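PDB 3ACD: hypoxanthine-guanine phosphoribosyltransferase from Thermus thermophilus, which probably catalyses the magnesium-dependent transfer of a phosphoribosyl group to hypoxanthine or guanine, yielding IMP or GMP in purine salvage. Local coordinates for residues V126-R137 with P143-A154. Residues are numbered along the deposited sequence; the frame is centred on the assembly and turned at random.
Sequences VRVAALLSKPSR and PIHYLGFEIEDA. With IMP (inosinic acid), chain B.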
# COMPACT_ATOMS: atom_id res chain seq x y z
N VAL A 126 -14.37 10.69 -13.02
CA VAL A 126 -14.13 9.89 -11.83
C VAL A 126 -14.78 8.53 -11.96
O VAL A 126 -15.97 8.43 -12.27
CB VAL A 126 -14.70 10.55 -10.55
CG1 VAL A 126 -14.41 9.65 -9.34
CG2 VAL A 126 -14.10 11.93 -10.34
N ARG A 127 -14.00 7.48 -11.75
CA ARG A 127 -14.52 6.12 -11.78
C ARG A 127 -14.07 5.47 -10.48
O ARG A 127 -13.13 5.94 -9.83
CB ARG A 127 -14.01 5.34 -12.99
CG ARG A 127 -14.78 5.69 -14.26
CD ARG A 127 -14.50 4.73 -15.40
NE ARG A 127 -15.32 5.08 -16.56
CZ ARG A 127 -15.30 4.42 -17.72
NH1 ARG A 127 -14.51 3.37 -17.88
NH2 ARG A 127 -16.09 4.82 -18.71
N VAL A 128 -14.75 4.40 -10.09
CA VAL A 128 -14.43 3.73 -8.84
C VAL A 128 -14.02 2.27 -9.00
O VAL A 128 -14.65 1.51 -9.74
CB VAL A 128 -15.65 3.78 -7.88
CG1 VAL A 128 -15.37 3.00 -6.61
CG2 VAL A 128 -15.99 5.23 -7.56
N ALA A 129 -12.95 1.90 -8.30
CA ALA A 129 -12.47 0.52 -8.30
C ALA A 129 -12.58 0.08 -6.84
O ALA A 129 -12.09 0.78 -5.95
CB ALA A 129 -11.03 0.45 -8.77
N ALA A 130 -13.24 -1.05 -6.60
CA ALA A 130 -13.41 -1.56 -5.25
C ALA A 130 -13.23 -3.07 -5.27
O ALA A 130 -13.72 -3.75 -6.17
CB ALA A 130 -14.81 -1.22 -4.73
N LEU A 131 -12.51 -3.60 -4.29
CA LEU A 131 -12.29 -5.05 -4.26
C LEU A 131 -13.59 -5.79 -3.97
O LEU A 131 -13.89 -6.78 -4.63
CB LEU A 131 -11.26 -5.42 -3.20
CG LEU A 131 -10.94 -6.92 -3.13
CD1 LEU A 131 -10.24 -7.37 -4.41
CD2 LEU A 131 -10.07 -7.20 -1.92
N LEU A 132 -14.37 -5.29 -3.01
CA LEU A 132 -15.61 -5.94 -2.62
C LEU A 132 -16.80 -4.99 -2.48
O LEU A 132 -16.63 -3.78 -2.39
CB LEU A 132 -15.42 -6.65 -1.27
CG LEU A 132 -14.24 -7.61 -1.11
CD1 LEU A 132 -14.03 -7.91 0.37
CD2 LEU A 132 -14.51 -8.89 -1.89
N SER A 133 -17.99 -5.57 -2.46
CA SER A 133 -19.22 -4.80 -2.30
C SER A 133 -20.30 -5.69 -1.69
O SER A 133 -20.48 -6.83 -2.12
CB SER A 133 -19.70 -4.24 -3.64
OG SER A 133 -20.91 -3.51 -3.46
N LYS A 134 -20.99 -5.15 -0.69
CA LYS A 134 -22.08 -5.85 -0.00
C LYS A 134 -23.35 -5.05 -0.29
O LYS A 134 -23.85 -4.32 0.57
CB LYS A 134 -21.81 -5.90 1.51
CG LYS A 134 -20.55 -6.68 1.88
CD LYS A 134 -20.34 -6.78 3.39
CE LYS A 134 -20.01 -5.43 4.01
NZ LYS A 134 -19.66 -5.55 5.45
N PRO A 135 -23.89 -5.18 -1.51
CA PRO A 135 -25.10 -4.46 -1.94
C PRO A 135 -26.35 -4.57 -1.07
O PRO A 135 -27.17 -3.66 -1.07
CB PRO A 135 -25.31 -4.98 -3.37
CG PRO A 135 -24.74 -6.36 -3.31
CD PRO A 135 -23.47 -6.14 -2.54
N SER A 136 -26.50 -5.67 -0.33
CA SER A 136 -27.68 -5.81 0.51
C SER A 136 -27.64 -4.81 1.66
O SER A 136 -28.64 -4.59 2.34
CB SER A 136 -27.79 -7.24 1.06
OG SER A 136 -26.73 -7.57 1.94
N ARG A 137 -26.48 -4.18 1.85
CA ARG A 137 -26.29 -3.19 2.92
C ARG A 137 -26.34 -1.75 2.41
O ARG A 137 -26.32 -0.81 3.20
CB ARG A 137 -24.95 -3.44 3.60
CG ARG A 137 -24.88 -4.69 4.46
CD ARG A 137 -25.19 -4.36 5.91
NE ARG A 137 -24.18 -3.46 6.46
CZ ARG A 137 -24.26 -2.89 7.66
NH1 ARG A 137 -25.30 -3.12 8.44
NH2 ARG A 137 -23.29 -2.08 8.07
N PRO A 143 -21.58 4.43 -7.52
CA PRO A 143 -21.07 3.63 -8.63
C PRO A 143 -19.78 2.87 -8.32
O PRO A 143 -18.95 3.32 -7.52
CB PRO A 143 -20.87 4.66 -9.72
CG PRO A 143 -20.35 5.83 -8.93
CD PRO A 143 -21.28 5.86 -7.73
N ILE A 144 -19.63 1.72 -8.95
CA ILE A 144 -18.43 0.91 -8.83
C ILE A 144 -18.22 0.39 -10.25
O ILE A 144 -18.90 -0.55 -10.68
CB ILE A 144 -18.58 -0.28 -7.87
CG1 ILE A 144 -18.99 0.21 -6.48
CG2 ILE A 144 -17.25 -1.03 -7.77
CD1 ILE A 144 -19.13 -0.91 -5.45
N HIS A 145 -17.30 1.01 -10.97
CA HIS A 145 -17.02 0.63 -12.35
C HIS A 145 -16.14 -0.60 -12.46
O HIS A 145 -16.23 -1.34 -13.44
CB HIS A 145 -16.37 1.81 -13.07
CG HIS A 145 -17.14 3.09 -12.93
ND1 HIS A 145 -17.14 3.83 -11.77
CD2 HIS A 145 -17.99 3.72 -13.78
CE1 HIS A 145 -17.95 4.86 -11.91
NE2 HIS A 145 -18.48 4.82 -13.12
N TYR A 146 -15.29 -0.81 -11.47
CA TYR A 146 -14.38 -1.95 -11.45
C TYR A 146 -14.51 -2.64 -10.10
O TYR A 146 -13.87 -2.26 -9.12
CB TYR A 146 -12.95 -1.46 -11.69
CG TYR A 146 -12.83 -0.65 -12.95
CD1 TYR A 146 -12.89 -1.26 -14.21
CD2 TYR A 146 -12.71 0.74 -12.91
CE1 TYR A 146 -12.83 -0.51 -15.38
CE2 TYR A 146 -12.66 1.50 -14.07
CZ TYR A 146 -12.71 0.87 -15.30
OH TYR A 146 -12.66 1.62 -16.45
N LEU A 147 -15.35 -3.67 -10.07
CA LEU A 147 -15.59 -4.41 -8.84
C LEU A 147 -14.93 -5.78 -8.85
O LEU A 147 -15.05 -6.53 -9.81
CB LEU A 147 -17.10 -4.58 -8.63
CG LEU A 147 -17.51 -5.43 -7.43
CD1 LEU A 147 -17.04 -4.75 -6.14
CD2 LEU A 147 -19.03 -5.61 -7.42
N GLY A 148 -14.25 -6.10 -7.76
CA GLY A 148 -13.60 -7.39 -7.68
C GLY A 148 -14.64 -8.48 -7.47
O GLY A 148 -14.84 -9.35 -8.33
N PHE A 149 -15.34 -8.42 -6.34
CA PHE A 149 -16.34 -9.43 -6.01
C PHE A 149 -17.56 -8.86 -5.29
O PHE A 149 -17.43 -8.02 -4.39
CB PHE A 149 -15.72 -10.49 -5.09
CG PHE A 149 -14.46 -11.11 -5.62
CD1 PHE A 149 -14.52 -12.25 -6.42
CD2 PHE A 149 -13.22 -10.57 -5.30
CE1 PHE A 149 -13.34 -12.84 -6.89
CE2 PHE A 149 -12.05 -11.15 -5.77
CZ PHE A 149 -12.11 -12.29 -6.56
N GLU A 150 -18.75 -9.33 -5.67
CA GLU A 150 -19.95 -8.91 -4.97
C GLU A 150 -20.18 -10.02 -3.95
O GLU A 150 -20.17 -11.20 -4.30
CB GLU A 150 -21.14 -8.82 -5.92
CG GLU A 150 -22.45 -8.50 -5.21
CD GLU A 150 -23.61 -8.38 -6.16
OE1 GLU A 150 -23.74 -7.33 -6.82
OE2 GLU A 150 -24.39 -9.36 -6.26
N ILE A 151 -20.38 -9.65 -2.69
CA ILE A 151 -20.57 -10.66 -1.65
C ILE A 151 -21.80 -10.45 -0.79
O ILE A 151 -22.41 -9.38 -0.79
CB ILE A 151 -19.34 -10.72 -0.71
CG1 ILE A 151 -19.18 -9.38 0.03
CG2 ILE A 151 -18.08 -11.03 -1.51
CD1 ILE A 151 -18.13 -9.39 1.12
N GLU A 152 -22.16 -11.50 -0.04
CA GLU A 152 -23.30 -11.44 0.86
C GLU A 152 -22.90 -10.60 2.06
O GLU A 152 -21.72 -10.28 2.25
CB GLU A 152 -23.68 -12.85 1.32
CG GLU A 152 -22.59 -13.57 2.09
CD GLU A 152 -23.04 -14.92 2.63
OE1 GLU A 152 -23.96 -14.94 3.48
OE2 GLU A 152 -22.48 -15.95 2.20
N ASP A 153 -23.88 -10.26 2.88
CA ASP A 153 -23.65 -9.45 4.08
C ASP A 153 -22.87 -10.24 5.13
O ASP A 153 -23.39 -11.19 5.72
CB ASP A 153 -24.99 -8.98 4.64
CG ASP A 153 -24.84 -8.16 5.90
OD1 ASP A 153 -23.74 -7.63 6.16
OD2 ASP A 153 -25.84 -8.04 6.64
N ALA A 154 -21.62 -9.84 5.36
CA ALA A 154 -20.76 -10.48 6.34
C ALA A 154 -19.57 -9.57 6.63
O ALA A 154 -19.19 -8.76 5.78
CB ALA A 154 -20.27 -11.83 5.82
P IMP B . -19.40 2.24 4.10
O1P IMP B . -20.52 1.72 4.92
O2P IMP B . -19.35 3.84 4.23
O3P IMP B . -19.62 1.82 2.56
O5' IMP B . -18.03 1.58 4.65
C5' IMP B . -16.82 2.34 4.58
C4' IMP B . -15.65 1.57 5.20
O4' IMP B . -16.12 0.61 6.20
C3' IMP B . -14.97 0.68 4.15
O3' IMP B . -14.06 1.42 3.33
C2' IMP B . -14.23 -0.32 5.05
O2' IMP B . -12.97 0.20 5.49
C1' IMP B . -15.19 -0.49 6.24
N9 IMP B . -15.90 -1.79 6.12
C8 IMP B . -17.20 -2.00 5.72
N7 IMP B . -17.47 -3.28 5.74
C5 IMP B . -16.37 -3.96 6.13
C6 IMP B . -16.05 -5.34 6.33
O6 IMP B . -16.88 -6.21 6.13
N1 IMP B . -14.78 -5.66 6.75
C2 IMP B . -13.84 -4.69 6.98
N3 IMP B . -14.12 -3.41 6.80
C4 IMP B . -15.35 -3.01 6.38
O HOH W 1 -21.83 -6.05 7.06
O HOH W 2 -24.78 -8.16 -0.10
O HOH W 3 -26.57 -10.81 2.23
O HOH W 4 -27.88 -7.15 4.40
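Lys134 NZ is surrounded by four acceptors that share its three hydrogens: IMP O6 at 2.9 Å, IMP N7 at 3.2 Å, a water that passes the link on to Asp153 OD1, and Ala154 O, a long bond at 3.3 Å with NZ above the carbonyl plane. A bend at chi3 (-67°) turns the ammonium toward the purine, while Lys134 CG rests 3.5 Å from Ile151 CG1. Arg137 lays its CG and CD against the Asp153 carboxylate, but its NE forms a salt bridge with Asp106. Leading up to Lys134, the two strands run parallel. Ala130 N bonds to Tyr146 O, Gly148 N to Ala130 O and Ile151 N to Ser133 O, the last almost straight at 176°. Both backbones turn a corner together, at Leu131 and Gly148, where Phe149 N reaches Leu131 O at 2.8 Å. At the far end Arg127 CG sits over the centre of the His145 ring, 3.7 Å from its centroid, and His145 ND1 accepts from Val128 N. The extended Arg127 chain then brings NH1 to Tyr146 OH, which lies in the guanidinium plane and also bonds Asp33. The parallel sheet belongs to the type I phosphoribosyltransferase fold; the lysine just beyond strand 132-133, on O6 and N7, marks hypoxanthine-guanine enzymes.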